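Local coordinates for genome polyprotein (Chicken sicinivirus JSY, PDB 6QWT) that serves as the RNA-dependent RNA polymerase (3Dpol) part of the viral polyprotein, probably copying the RNA genome from an RNA template, at residues 218-223 with 375-380; 438-443 with 454-459. One frame throughout, in Å; residues are numbered along the deposited sequence.

Interaction 1 of 2, residues 218-223 with 375-380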
loop_
_atom_site.group_PDB
_atom_site.type_symbol
_atom_site.label_atom_id
_atom_site.label_comp_id
_atom_site.label_asym_id
_atom_site.label_seq_id
_atom_site.Cartn_x
_atom_site.Cartn_y
_atom_site.Cartn_z
ATOM N N PRO A 218 9.280 -8.031 16.191
ATOM C CA PRO A 218 10.604 -7.698 15.636
ATOM C C PRO A 218 10.696 -6.272 15.107
ATOM O O PRO A 218 11.782 -5.683 15.159
ATOM C CB PRO A 218 10.796 -8.738 14.521
ATOM C CG PRO A 218 9.424 -9.141 14.143
ATOM C CD PRO A 218 8.634 -9.111 15.416
ATOM N N PHE A 219 9.599 -5.701 14.596
ATOM C CA PHE A 219 9.604 -4.286 14.224
ATOM C C PHE A 219 9.966 -3.415 15.423
ATOM O O PHE A 219 10.810 -2.516 15.327
ATOM C CB PHE A 219 8.235 -3.871 13.672
ATOM C CG PHE A 219 7.933 -4.394 12.292
ATOM C CD1 PHE A 219 6.717 -4.108 11.685
ATOM C CD2 PHE A 219 8.853 -5.169 11.600
ATOM C CE1 PHE A 219 6.426 -4.581 10.414
ATOM C CE2 PHE A 219 8.565 -5.648 10.330
ATOM C CZ PHE A 219 7.351 -5.354 9.736
ATOM N N TYR A 220 9.324 -3.676 16.564
ATOM C CA TYR A 220 9.565 -2.908 17.783
ATOM C C TYR A 220 11.018 -3.019 18.233
ATOM O O TYR A 220 11.684 -2.008 18.487
ATOM C CB TYR A 220 8.613 -3.405 18.873
ATOM C CG TYR A 220 8.728 -2.736 20.220
ATOM C CD1 TYR A 220 8.000 -1.592 20.511
ATOM C CD2 TYR A 220 9.527 -3.277 21.220
ATOM C CE1 TYR A 220 8.083 -0.986 21.750
ATOM C CE2 TYR A 220 9.618 -2.680 22.463
ATOM C CZ TYR A 220 8.894 -1.534 22.721
ATOM O OH TYR A 220 8.976 -0.931 23.955
ATOM N N HIS A 221 11.529 -4.246 18.336
ATOM C CA HIS A 221 12.880 -4.438 18.848
ATOM C C HIS A 221 13.951 -3.973 17.868
ATOM O O HIS A 221 15.092 -3.738 18.283
ATOM C CB HIS A 221 13.089 -5.912 19.213
ATOM C CG HIS A 221 12.254 -6.368 20.368
ATOM N ND1 HIS A 221 12.426 -5.883 21.647
ATOM C CD2 HIS A 221 11.232 -7.254 20.438
ATOM C CE1 HIS A 221 11.551 -6.455 22.455
ATOM N NE2 HIS A 221 10.815 -7.291 21.746
ATOM N N SER A 222 13.614 -3.826 16.584
ATOM C CA SER A 222 14.600 -3.344 15.623
ATOM C C SER A 222 14.924 -1.873 15.845
ATOM O O SER A 222 16.020 -1.422 15.495
ATOM C CB SER A 222 14.103 -3.567 14.193
ATOM O OG SER A 222 13.221 -2.530 13.795
ATOM N N PHE A 223 13.993 -1.114 16.426
ATOM C CA PHE A 223 14.205 0.294 16.738
ATOM C C PHE A 223 14.688 0.515 18.169
ATOM O O PHE A 223 14.389 1.557 18.764
ATOM C CB PHE A 223 12.921 1.083 16.485
ATOM C CG PHE A 223 12.649 1.355 15.034
ATOM C CD1 PHE A 223 11.719 0.600 14.338
ATOM C CD2 PHE A 223 13.327 2.361 14.365
ATOM C CE1 PHE A 223 11.467 0.847 13.000
ATOM C CE2 PHE A 223 13.081 2.613 13.029
ATOM C CZ PHE A 223 12.149 1.854 12.344
ATOM N N SER A 375 9.195 8.729 20.619
ATOM C CA SER A 375 9.787 7.428 20.907
ATOM C C SER A 375 8.968 6.327 20.239
ATOM O O SER A 375 7.922 6.576 19.636
ATOM C CB SER A 375 9.884 7.191 22.416
ATOM O OG SER A 375 8.641 6.766 22.948
ATOM N N ILE A 376 9.460 5.092 20.364
ATOM C CA ILE A 376 8.753 3.938 19.824
ATOM C C ILE A 376 7.380 3.773 20.466
ATOM O O ILE A 376 6.505 3.116 19.892
ATOM C CB ILE A 376 9.616 2.664 19.991
ATOM C CG1 ILE A 376 9.061 1.509 19.155
ATOM C CG2 ILE A 376 9.712 2.261 21.455
ATOM C CD1 ILE A 376 9.130 1.743 17.662
ATOM N N HIS A 377 7.158 4.376 21.637
ATOM C CA HIS A 377 5.877 4.273 22.325
ATOM C C HIS A 377 4.869 5.325 21.883
ATOM O O HIS A 377 3.666 5.123 22.077
ATOM C CB HIS A 377 6.083 4.373 23.839
ATOM C CG HIS A 377 7.103 3.417 24.373
ATOM N ND1 HIS A 377 8.339 3.825 24.831
ATOM C CD2 HIS A 377 7.075 2.070 24.516
ATOM C CE1 HIS A 377 9.026 2.772 25.233
ATOM N NE2 HIS A 377 8.282 1.694 25.052
ATOM N N ASP A 378 5.323 6.438 21.307
ATOM C CA ASP A 378 4.420 7.461 20.789
ATOM C C ASP A 378 4.046 7.237 19.333
ATOM O O ASP A 378 3.058 7.813 18.862
ATOM C CB ASP A 378 5.057 8.847 20.912
ATOM C CG ASP A 378 5.305 9.249 22.344
ATOM O OD1 ASP A 378 6.485 9.282 22.753
ATOM O OD2 ASP A 378 4.320 9.532 23.060
ATOM N N VAL A 379 4.799 6.414 18.630
ATOM C CA VAL A 379 4.733 6.322 17.178
ATOM C C VAL A 379 3.575 5.424 16.758
ATOM O O VAL A 379 3.227 4.454 17.441
ATOM C CB VAL A 379 6.092 5.809 16.654
ATOM C CG1 VAL A 379 5.961 4.439 16.007
ATOM C CG2 VAL A 379 6.735 6.823 15.723
ATOM N N THR A 380 2.955 5.764 15.628
ATOM C CA THR A 380 1.951 4.922 14.989
ATOM C C THR A 380 2.444 4.513 13.608
ATOM O O THR A 380 3.045 5.316 12.888
ATOM C CB THR A 380 0.594 5.630 14.860
ATOM O OG1 THR A 380 0.696 6.702 13.914
ATOM C CG2 THR A 380 0.140 6.177 16.205
#
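Ile376 and His377 meet Tyr220 and Phe223 across this contact, joining the loop segment 375-380 to the end of helix 212-222. Ser375 opens the segment with an ST turn: its hydroxyl oxygen accepts from the backbone of His377 (OG to N, 3.1 Å). Ile376 lies within this turn, its CB directed to the helix. With its CG1 branch anti to the backbone N (chi1 -167°), CG1 is placed against Tyr220. It packs 3.5 Å from Tyr220 CD1, and Ile376 CG2 lies 3.6 Å from Tyr220 CE1, so both branches lie against the CD1-CE1 bond. At the end of this side chain, Ile376 CD1 reaches the CB of Phe223 at 4.0 Å. CG2 is also centred over the imidazole of His377, 3.8 Å from its plane, and so touches both rings.

In the right-hand fold of picornaviral polymerases these pieces belong to the palm. Helix 212-222 precedes strand 230-235, which carries catalytic motif A, and the loop leads into strand 384-388, probably part of motif E.

His377, although exposed, adds the polar link: its NE2 and Tyr220 OH are hydrogen-bonded at 2.9 Å, with the nitrogen at the edge of the phenol ring, near its plane. The two ring planes are turned 58° against each other. On the helix side, a Tyr220 chi1 of 179° carries the ring to the loop, where OH meets His377. Further along, Val379 packs on Phe386 and Leu337, and Phe386 also touches Tyr220. Thr380 OG1 is hydrogen-bonded to Asp365 OD1.

Interaction 2 of 2, residues 438-443 with 454-459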
loop_
_atom_site.group_PDB
_atom_site.type_symbol
_atom_site.label_atom_id
_atom_site.label_comp_id
_atom_site.label_asym_id
_atom_site.label_seq_id
_atom_site.Cartn_x
_atom_site.Cartn_y
_atom_site.Cartn_z
ATOM N N LYS A 438 -15.904 -3.364 26.028
ATOM C CA LYS A 438 -16.706 -2.152 25.879
ATOM C C LYS A 438 -17.161 -1.970 24.436
ATOM O O LYS A 438 -18.312 -1.595 24.180
ATOM C CB LYS A 438 -15.914 -0.933 26.353
ATOM C CG LYS A 438 -15.812 -0.804 27.866
ATOM C CD LYS A 438 -14.839 0.303 28.260
ATOM C CE LYS A 438 -14.738 0.456 29.775
ATOM N NZ LYS A 438 -14.113 -0.730 30.424
ATOM N N TRP A 439 -16.269 -2.232 23.480
ATOM C CA TRP A 439 -16.651 -2.179 22.074
ATOM C C TRP A 439 -17.708 -3.231 21.758
ATOM O O TRP A 439 -18.715 -2.937 21.105
ATOM C CB TRP A 439 -15.415 -2.363 21.192
ATOM C CG TRP A 439 -15.730 -2.455 19.732
ATOM C CD1 TRP A 439 -16.101 -1.433 18.905
ATOM C CD2 TRP A 439 -15.705 -3.637 18.922
ATOM N NE1 TRP A 439 -16.310 -1.905 17.632
ATOM C CE2 TRP A 439 -16.073 -3.256 17.615
ATOM C CE3 TRP A 439 -15.409 -4.981 19.175
ATOM C CZ2 TRP A 439 -16.152 -4.168 16.565
ATOM C CZ3 TRP A 439 -15.490 -5.886 18.132
ATOM C CH2 TRP A 439 -15.857 -5.477 16.842
ATOM N N CYS A 440 -17.500 -4.466 22.225
ATOM C CA CYS A 440 -18.467 -5.531 21.964
ATOM C C CYS A 440 -19.832 -5.201 22.556
ATOM O O CYS A 440 -20.864 -5.399 21.904
ATOM C CB CYS A 440 -17.960 -6.861 22.525
ATOM S SG CYS A 440 -16.440 -7.497 21.776
ATOM N N ASP A 441 -19.859 -4.699 23.793
ATOM C CA ASP A 441 -21.131 -4.412 24.447
ATOM C C ASP A 441 -21.872 -3.275 23.753
ATOM O O ASP A 441 -23.096 -3.336 23.588
ATOM C CB ASP A 441 -20.898 -4.084 25.924
ATOM C CG ASP A 441 -20.509 -5.303 26.741
ATOM O OD1 ASP A 441 -20.681 -6.438 26.242
ATOM O OD2 ASP A 441 -20.025 -5.131 27.881
ATOM N N THR A 442 -21.151 -2.233 23.336
ATOM C CA THR A 442 -21.798 -1.117 22.651
ATOM C C THR A 442 -22.348 -1.547 21.296
ATOM O O THR A 442 -23.455 -1.150 20.913
ATOM C CB THR A 442 -20.815 0.041 22.489
ATOM O OG1 THR A 442 -20.302 0.414 23.771
ATOM C CG2 THR A 442 -21.501 1.245 21.855
ATOM N N VAL A 443 -21.595 -2.366 20.563
ATOM C CA VAL A 443 -22.056 -2.842 19.265
ATOM C C VAL A 443 -23.263 -3.759 19.430
ATOM O O VAL A 443 -24.213 -3.703 18.642
ATOM C CB VAL A 443 -20.900 -3.539 18.525
ATOM C CG1 VAL A 443 -21.418 -4.346 17.342
ATOM C CG2 VAL A 443 -19.868 -2.510 18.075
ATOM N N PRO A 454 -25.186 -10.221 17.147
ATOM C CA PRO A 454 -23.777 -10.480 16.844
ATOM C C PRO A 454 -23.158 -11.457 17.829
ATOM O O PRO A 454 -23.512 -11.499 19.010
ATOM C CB PRO A 454 -23.132 -9.097 16.969
ATOM C CG PRO A 454 -23.998 -8.382 17.949
ATOM C CD PRO A 454 -25.397 -8.875 17.705
ATOM N N ILE A 455 -22.221 -12.250 17.320
ATOM C CA ILE A 455 -21.429 -13.178 18.120
ATOM C C ILE A 455 -19.976 -12.734 18.023
ATOM O O ILE A 455 -19.421 -12.655 16.921
ATOM C CB ILE A 455 -21.591 -14.632 17.648
ATOM C CG1 ILE A 455 -23.052 -15.080 17.767
ATOM C CG2 ILE A 455 -20.672 -15.552 18.433
ATOM C CD1 ILE A 455 -23.516 -15.319 19.189
ATOM N N PHE A 456 -19.366 -12.441 19.166
ATOM C CA PHE A 456 -17.989 -11.967 19.215
ATOM C C PHE A 456 -17.051 -13.102 19.600
ATOM O O PHE A 456 -17.365 -13.911 20.478
ATOM C CB PHE A 456 -17.848 -10.811 20.207
ATOM C CG PHE A 456 -18.743 -9.637 19.908
ATOM C CD1 PHE A 456 -18.321 -8.625 19.058
ATOM C CD2 PHE A 456 -20.004 -9.544 20.479
ATOM C CE1 PHE A 456 -19.142 -7.541 18.781
ATOM C CE2 PHE A 456 -20.829 -8.465 20.207
ATOM C CZ PHE A 456 -20.398 -7.462 19.354
ATOM N N ILE A 457 -15.904 -13.163 18.930
ATOM C CA ILE A 457 -14.868 -14.126 19.322
ATOM C C ILE A 457 -14.438 -13.834 20.754
ATOM O O ILE A 457 -14.100 -12.676 21.074
ATOM C CB ILE A 457 -13.668 -14.045 18.366
ATOM C CG1 ILE A 457 -14.131 -14.176 16.916
ATOM C CG2 ILE A 457 -12.636 -15.117 18.708
ATOM C CD1 ILE A 457 -13.061 -13.823 15.903
ATOM N N PRO A 458 -14.441 -14.816 21.655
ATOM C CA PRO A 458 -14.072 -14.537 23.048
ATOM C C PRO A 458 -12.635 -14.049 23.150
ATOM O O PRO A 458 -11.759 -14.465 22.387
ATOM C CB PRO A 458 -14.263 -15.887 23.749
ATOM C CG PRO A 458 -15.147 -16.685 22.830
ATOM C CD PRO A 458 -14.804 -16.228 21.449
ATOM N N TYR A 459 -12.405 -13.142 24.104
ATOM C CA TYR A 459 -11.073 -12.564 24.268
ATOM C C TYR A 459 -10.026 -13.641 24.524
ATOM O O TYR A 459 -8.891 -13.539 24.040
ATOM C CB TYR A 459 -11.069 -11.540 25.407
ATOM C CG TYR A 459 -9.687 -10.994 25.690
ATOM C CD1 TYR A 459 -9.186 -9.914 24.972
ATOM C CD2 TYR A 459 -8.871 -11.570 26.658
ATOM C CE1 TYR A 459 -7.917 -9.422 25.213
ATOM C CE2 TYR A 459 -7.603 -11.084 26.906
ATOM C CZ TYR A 459 -7.131 -10.011 26.182
ATOM O OH TYR A 459 -5.869 -9.522 26.429
#
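The contact belongs to the helix-loop-helix of the thumb, where the loop between helices 433-449 and 459-469 folds back and lays Phe456 on the first helix. Cys440 packs on one face of the aromatic ring: its CB lies 3.7 Å from the ring centroid of Phe456, only 3° off the normal. The sulfur is over the same face but displaced from the centre, Cys440 SG coming within 3.5 Å of Phe456 CD1 in a sulfur-aromatic contact. The far atom of the ring, Phe456 CZ, is 3.3 Å from Cys440 O.

Two more helix side chains meet the ring. Val443 CG1 approaches in the plane of the ring, at its edge, 3.8 Å from Phe456 CZ. A torsion of 174° sets CG of Trp439 opposite its N, and the indole offers its six-membered ring to Phe456. Phe456 turns an edge toward the face of that ring in an offset edge-to-face pair, with the planes at 73° and CZ3 of Trp439 4.0 Å from CD1 of Phe456. Val443 CG2 rests on a face of the same indole.

Helix 417-428 adds Ile421 to Phe456 and Leu424 to Trp439, while Tyr405 of helix 402-408 meets the indole edge-to-face. Phe30, from the N-terminal region, touches Val443, consistent with the fingers-to-thumb contact of picornaviral polymerases.

Interaction 1 lies in the palm and interaction 2 in the thumb, their centres 29 Å apart and their nearest atoms about 17 Å apart, without touching. They come in series along the chain. Interaction 1 joins parts 152 residues apart and spans the palm strands 230-235, 327-332, 335-340 and 360-362, whereas interaction 2 is local, its segments 11 residues apart, helix 433-449 against the loop that follows it. Along the chain, strands 384-388 and 396-400 and helices 402-408 and 417-428 lie between the two. One contact thus packs beside the antiparallel palm sheet, the other within the helical thumb.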